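Local coordinates for protein predicted metal-dependent phosphohydrolase (Magnetospirillum magnetotacticum MS-1, PDB 3KH1) that probably acts as a metal-dependent phosphohydrolase of the HD-domain family, perhaps removing the phosphate from deoxynucleoside 5'-monophosphates, at residues A42-H47 / A139-Q144; L73-V78 / Q124-R129. One frame throughout, in Å; residues are numbered along the deposited sequence.

Contacts 1 and 2 are both buried, near the middle of the chain, but they join different elements: contact 1 sets helix 41-54 against helix 132-151, whereas contact 2 sets the end of helix 65-74 and the turn after it against helix 113-128. Contact 1 is polar, built from side-chain hydrogen bonds. Contact 2 is aromatic, with a water bridge to the partly exposed Glu127. The two meet at Asp141, which has His75 and Tyr126 beside it. His44, the His75-Asp76 pair and Asp141, drawn from three places in the chain, are consistent with the H...HD...D signature of HD-domain proteins.

Contact 1 of 2, residues A42-H47 / A139-Q144; sequences AEHSWH and ALDRLQ
With CG anti to the backbone N in both residues (chi1 179° in His44, -170° in Asp141), the imidazole of helix 41-54 and the carboxylate of helix 132-151 reach across and meet between helices whose axes are 10.7 Å apart at closest approach. These are probably the first His and last Asp of the H...HD...D signature of HD-domain hydrolases, residues that in relatives typically bind the metal. Here they bond directly: His44 NE2 donates to Asp141 OD1 over 2.6 Å. The oxygen lies close to the plane of the ring and is met on its syn side, though the ring stands nearly perpendicular to the carboxylate and the bond leaves the carboxylate plane by 30°.

Glu39 holds the far nitrogen of the ring, His44 ND1, with one carboxylate oxygen and Gln144 NE2 with the other. Gln144 bends at chi2, and its OE1 comes to 3.0 Å from His44 CE1 at the ring edge. His47 ties this buried cluster to the second subunit, where its NE2 bonds to the backbone oxygen of Val17 and its ND1 to Lys24. Gln144 NE2 also donates to His47 ND1, at 3.2 Å, within its own amide plane but well out of the plane of the imidazole.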
loop_
_atom_site.group_PDB
_atom_site.type_symbol
_atom_site.label_atom_id
_atom_site.label_comp_id
_atom_site.label_asym_id
_atom_site.label_seq_id
_atom_site.Cartn_x
_atom_site.Cartn_y
_atom_site.Cartn_z
ATOM N N ALA A 42 6.201 1.797 -3.183
ATOM C CA ALA A 42 4.827 1.262 -3.070
ATOM C C ALA A 42 4.726 0.394 -1.830
ATOM O O ALA A 42 3.787 0.529 -1.050
ATOM C CB ALA A 42 4.436 0.476 -4.337
ATOM N N GLU A 43 5.676 -0.515 -1.626
ATOM C CA GLU A 43 5.583 -1.401 -0.452
ATOM C C GLU A 43 5.845 -0.612 0.837
ATOM O O GLU A 43 5.262 -0.933 1.856
ATOM C CB GLU A 43 6.436 -2.588 -0.581
ATOM C CG GLU A 43 7.810 -2.276 -0.582
ATOM C CD GLU A 43 8.764 -3.463 -1.140
ATOM O OE1 GLU A 43 8.352 -4.567 -1.568
ATOM O OE2 GLU A 43 9.913 -3.186 -1.148
ATOM N N HIS A 44 6.612 0.485 0.771
ATOM C CA HIS A 44 6.789 1.385 1.923
ATOM C C HIS A 44 5.465 2.028 2.292
ATOM O O HIS A 44 5.091 2.014 3.479
ATOM C CB HIS A 44 7.841 2.462 1.606
ATOM C CG HIS A 44 8.062 3.433 2.718
ATOM N ND1 HIS A 44 8.845 3.125 3.818
ATOM C CD2 HIS A 44 7.542 4.665 2.957
ATOM C CE1 HIS A 44 8.860 4.169 4.633
ATOM N NE2 HIS A 44 8.043 5.087 4.164
ATOM N N SER A 45 4.744 2.565 1.294
ATOM C CA SER A 45 3.466 3.202 1.560
ATOM C C SER A 45 2.455 2.150 2.078
ATOM O O SER A 45 1.651 2.481 2.960
ATOM C CB SER A 45 2.949 3.946 0.341
ATOM O OG SER A 45 3.666 5.168 0.191
ATOM N N TRP A 46 2.434 0.932 1.524
ATOM C CA TRP A 46 1.615 -0.133 2.116
ATOM C C TRP A 46 1.894 -0.245 3.609
ATOM O O TRP A 46 0.972 -0.307 4.421
ATOM C CB TRP A 46 1.911 -1.498 1.436
ATOM C CG TRP A 46 1.321 -2.633 2.233
ATOM C CD1 TRP A 46 0.034 -3.005 2.231
ATOM C CD2 TRP A 46 2.010 -3.475 3.150
ATOM N NE1 TRP A 46 -0.171 -4.003 3.114
ATOM C CE2 TRP A 46 1.044 -4.325 3.696
ATOM C CE3 TRP A 46 3.333 -3.580 3.548
ATOM C CZ2 TRP A 46 1.338 -5.267 4.668
ATOM C CZ3 TRP A 46 3.648 -4.570 4.495
ATOM C CH2 TRP A 46 2.651 -5.388 5.050
ATOM N N HIS A 47 3.150 -0.319 3.964
ATOM C CA HIS A 47 3.526 -0.607 5.324
ATOM C C HIS A 47 3.123 0.481 6.274
ATOM O O HIS A 47 2.527 0.223 7.323
ATOM C CB HIS A 47 5.038 -0.819 5.371
ATOM C CG HIS A 47 5.525 -1.670 6.507
ATOM N ND1 HIS A 47 6.852 -1.995 6.637
ATOM C CD2 HIS A 47 4.886 -2.244 7.558
ATOM C CE1 HIS A 47 7.002 -2.774 7.700
ATOM N NE2 HIS A 47 5.829 -2.961 8.271
ATOM N N ALA A 139 4.890 11.160 11.374
ATOM C CA ALA A 139 5.488 10.420 12.489
ATOM C C ALA A 139 5.616 8.935 12.147
ATOM O O ALA A 139 6.657 8.313 12.402
ATOM C CB ALA A 139 4.601 10.639 13.718
ATOM N N LEU A 140 4.591 8.371 11.522
ATOM C CA LEU A 140 4.628 6.969 11.167
ATOM C C LEU A 140 5.658 6.712 10.102
ATOM O O LEU A 140 6.421 5.740 10.118
ATOM C CB LEU A 140 3.289 6.503 10.669
ATOM C CG LEU A 140 2.169 6.560 11.682
ATOM C CD1 LEU A 140 0.817 6.413 10.964
ATOM C CD2 LEU A 140 2.368 5.467 12.714
ATOM N N ASP A 141 5.730 7.603 9.135
ATOM C CA ASP A 141 6.686 7.503 8.050
ATOM C C ASP A 141 8.131 7.598 8.528
ATOM O O ASP A 141 9.030 6.964 7.963
ATOM C CB ASP A 141 6.449 8.569 7.006
ATOM C CG ASP A 141 7.259 8.333 5.788
ATOM O OD1 ASP A 141 7.018 7.296 5.133
ATOM O OD2 ASP A 141 8.073 9.195 5.487
ATOM N N ARG A 142 8.358 8.387 9.579
ATOM C CA ARG A 142 9.695 8.534 10.139
ATOM C C ARG A 142 10.039 7.395 11.088
ATOM O O ARG A 142 11.213 7.048 11.284
ATOM C CB ARG A 142 9.803 9.870 10.872
ATOM C CG ARG A 142 9.749 11.085 9.957
ATOM C CD ARG A 142 11.090 11.545 9.544
ATOM N NE ARG A 142 11.994 10.559 8.957
ATOM C CZ ARG A 142 12.040 10.179 7.667
ATOM N NH1 ARG A 142 11.251 10.739 6.736
ATOM N NH2 ARG A 142 12.950 9.281 7.274
ATOM N N LEU A 143 9.030 6.778 11.715
ATOM C CA LEU A 143 9.286 5.658 12.643
ATOM C C LEU A 143 9.718 4.414 11.914
ATOM O O LEU A 143 10.615 3.684 12.353
ATOM C CB LEU A 143 7.999 5.373 13.391
ATOM C CG LEU A 143 7.990 4.178 14.354
ATOM C CD1 LEU A 143 9.071 4.312 15.454
ATOM C CD2 LEU A 143 6.610 3.972 15.005
ATOM N N GLN A 144 9.043 4.129 10.808
ATOM C CA GLN A 144 9.273 2.859 10.137
ATOM C C GLN A 144 10.742 2.594 9.726
ATOM O O GLN A 144 11.241 1.465 9.933
ATOM C CB GLN A 144 8.279 2.656 8.997
ATOM C CG GLN A 144 8.354 1.313 8.245
ATOM C CD GLN A 144 9.195 1.356 7.005
ATOM O OE1 GLN A 144 9.957 2.309 6.750
ATOM N NE2 GLN A 144 8.991 0.332 6.142
#

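Contact 2 of 2, residues L73-V78 / Q124-R129; sequences LIHDIV and QEYEAR
His75 CB sits over the face of the Tyr126 ring, 3.8 Å from its centroid, in a CH-pi contact that makes a methylene on a ring the tight part of this interface. His75 and Asp76 are probably the His-Asp pair for which HD domains are named, and they sit in a type I turn from Ile74 to Ile77 at the end of helix 65-74. Beyond CB the imidazole slants across the phenol, with planes 53° apart, and His75 CD2 comes to 3.4 Å from Tyr126 CE2. His75 adopts chi1 86°, placing CG between its backbone N and carbonyl carbon; from there ND1 bonds to the backbone oxygen of Leu72, which fixes the turn of the ring. On the imidazole, Asp76 CB covers one face.

The other side is looser and wetter. There the partly exposed Glu127 reaches the loop through a water, which lies 2.9 Å from His75 O and 2.7 Å from Glu127 OE2. That same carboxylate oxygen also takes a weak hydrogen bond from Trp123 NE1. Replacing Tyr126 by alanine would strip away the ring, and is likely to open a gap beside His75 CB and leave the imidazole without the surface it leans on.

Several helices close round this pair. Tyr126 also packs on Ala137 and Asp138 of helix 132-151, and His75 touches Asp141 of that helix and Ser45 of helix 41-54. Ile74, the first residue of the turn, packs on Tyr119, Leu122 and Trp123, earlier in the same helix 113-128 that carries Tyr126, while Val78 reaches helix 96-108 through Glu100, Ala103 and Ala104.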
loop_
_atom_site.group_PDB
_atom_site.type_symbol
_atom_site.label_atom_id
_atom_site.label_comp_id
_atom_site.label_asym_id
_atom_site.label_seq_id
_atom_site.Cartn_x
_atom_site.Cartn_y
_atom_site.Cartn_z
ATOM N N LEU A 73 -0.949 6.583 1.436
ATOM C CA LEU A 73 -0.981 5.803 0.191
ATOM C C LEU A 73 -0.526 6.672 -0.989
ATOM O O LEU A 73 0.082 6.170 -1.925
ATOM C CB LEU A 73 -2.343 5.241 -0.093
ATOM C CG LEU A 73 -2.804 4.166 0.923
ATOM C CD1 LEU A 73 -4.282 3.829 0.683
ATOM C CD2 LEU A 73 -1.945 2.873 0.774
ATOM N N ILE A 74 -0.796 7.979 -0.957
ATOM C CA ILE A 74 -0.466 8.824 -2.115
ATOM C C ILE A 74 0.789 9.675 -1.933
ATOM O O ILE A 74 1.207 10.353 -2.874
ATOM C CB ILE A 74 -1.675 9.686 -2.581
ATOM C CG1 ILE A 74 -2.152 10.697 -1.541
ATOM C CG2 ILE A 74 -2.806 8.758 -2.966
ATOM C CD1 ILE A 74 -1.340 12.011 -1.464
ATOM N N HIS A 75 1.383 9.691 -0.730
ATOM C CA HIS A 75 2.410 10.669 -0.389
ATOM C C HIS A 75 3.672 10.620 -1.228
ATOM O O HIS A 75 4.345 11.631 -1.314
ATOM C CB HIS A 75 2.784 10.628 1.133
ATOM C CG HIS A 75 3.838 9.618 1.469
ATOM N ND1 HIS A 75 3.591 8.251 1.567
ATOM C CD2 HIS A 75 5.174 9.779 1.673
ATOM C CE1 HIS A 75 4.736 7.623 1.830
ATOM N NE2 HIS A 75 5.705 8.534 1.924
ATOM N N ASP A 76 3.982 9.455 -1.791
ATOM C CA ASP A 76 5.151 9.289 -2.623
ATOM C C ASP A 76 4.874 9.164 -4.111
ATOM O O ASP A 76 5.796 8.972 -4.909
ATOM C CB ASP A 76 6.013 8.102 -2.168
ATOM C CG ASP A 76 7.057 8.493 -1.131
ATOM O OD1 ASP A 76 7.370 9.702 -1.008
ATOM O OD2 ASP A 76 7.589 7.545 -0.522
ATOM N N ILE A 77 3.649 9.363 -4.541
ATOM C CA ILE A 77 3.366 9.293 -5.985
ATOM C C ILE A 77 4.251 10.215 -6.808
ATOM O O ILE A 77 4.702 9.825 -7.908
ATOM C CB ILE A 77 1.866 9.453 -6.263
ATOM C CG1 ILE A 77 1.132 8.129 -5.843
ATOM C CG2 ILE A 77 1.610 9.865 -7.734
ATOM C CD1 ILE A 77 -0.398 8.237 -5.822
ATOM N N VAL A 78 4.543 11.412 -6.282
ATOM C CA VAL A 78 5.444 12.294 -7.018
ATOM C C VAL A 78 6.814 11.693 -7.332
ATOM O O VAL A 78 7.468 12.096 -8.328
ATOM C CB VAL A 78 5.662 13.656 -6.302
ATOM C CG1 VAL A 78 4.340 14.482 -6.342
ATOM C CG2 VAL A 78 6.250 13.478 -4.869
ATOM N N GLN A 124 0.533 17.951 -0.649
ATOM C CA GLN A 124 1.113 19.198 -0.147
ATOM C C GLN A 124 0.956 19.293 1.389
ATOM O O GLN A 124 1.844 19.736 2.108
ATOM C CB GLN A 124 0.452 20.394 -0.876
ATOM C CG GLN A 124 0.853 20.509 -2.387
ATOM C CD GLN A 124 -0.124 21.307 -3.252
ATOM O OE1 GLN A 124 -0.739 22.250 -2.799
ATOM N NE2 GLN A 124 -0.259 20.913 -4.511
ATOM N N GLU A 125 -0.202 18.848 1.885
ATOM C CA GLU A 125 -0.500 18.854 3.292
ATOM C C GLU A 125 0.450 17.923 4.062
ATOM O O GLU A 125 1.019 18.297 5.103
ATOM C CB GLU A 125 -1.959 18.457 3.498
ATOM C CG GLU A 125 -2.366 18.423 4.923
ATOM C CD GLU A 125 -3.823 18.056 5.133
ATOM O OE1 GLU A 125 -4.598 18.069 4.168
ATOM O OE2 GLU A 125 -4.174 17.679 6.270
ATOM N N TYR A 126 0.657 16.742 3.495
ATOM C CA TYR A 126 1.621 15.792 4.044
ATOM C C TYR A 126 3.012 16.436 4.140
ATOM O O TYR A 126 3.674 16.369 5.187
ATOM C CB TYR A 126 1.705 14.538 3.171
ATOM C CG TYR A 126 2.805 13.640 3.602
ATOM C CD1 TYR A 126 2.619 12.796 4.691
ATOM C CD2 TYR A 126 4.022 13.605 2.941
ATOM C CE1 TYR A 126 3.601 11.979 5.144
ATOM C CE2 TYR A 126 5.039 12.731 3.424
ATOM C CZ TYR A 126 4.804 11.927 4.524
ATOM O OH TYR A 126 5.827 11.091 4.952
ATOM N N GLU A 127 3.446 17.043 3.046
ATOM C CA GLU A 127 4.773 17.647 3.010
ATOM C C GLU A 127 4.930 18.787 4.010
ATOM O O GLU A 127 6.011 18.952 4.587
ATOM C CB GLU A 127 5.131 18.142 1.620
ATOM C CG GLU A 127 5.249 17.094 0.618
ATOM C CD GLU A 127 6.438 16.161 0.846
ATOM O OE1 GLU A 127 7.420 16.548 1.533
ATOM O OE2 GLU A 127 6.392 15.032 0.303
ATOM N N ALA A 128 3.857 19.553 4.228
ATOM C CA ALA A 128 3.936 20.690 5.141
ATOM C C ALA A 128 3.994 20.299 6.615
ATOM O O ALA A 128 4.455 21.079 7.443
ATOM C CB ALA A 128 2.780 21.678 4.909
ATOM N N ARG A 129 3.466 19.117 6.920
ATOM C CA ARG A 129 3.468 18.508 8.270
ATOM C C ARG A 129 2.981 19.496 9.356
ATOM O O ARG A 129 3.555 19.611 10.468
ATOM C CB ARG A 129 4.788 17.700 8.559
ATOM C CG ARG A 129 6.066 18.279 8.166
ATOM C CD ARG A 129 7.226 17.418 8.664
ATOM N NE ARG A 129 8.492 18.061 8.398
ATOM C CZ ARG A 129 9.060 18.078 7.200
ATOM N NH1 ARG A 129 8.469 17.486 6.147
ATOM N NH2 ARG A 129 10.220 18.693 7.053
HETATM O O HOH W 1 6.683 12.372 0.244
#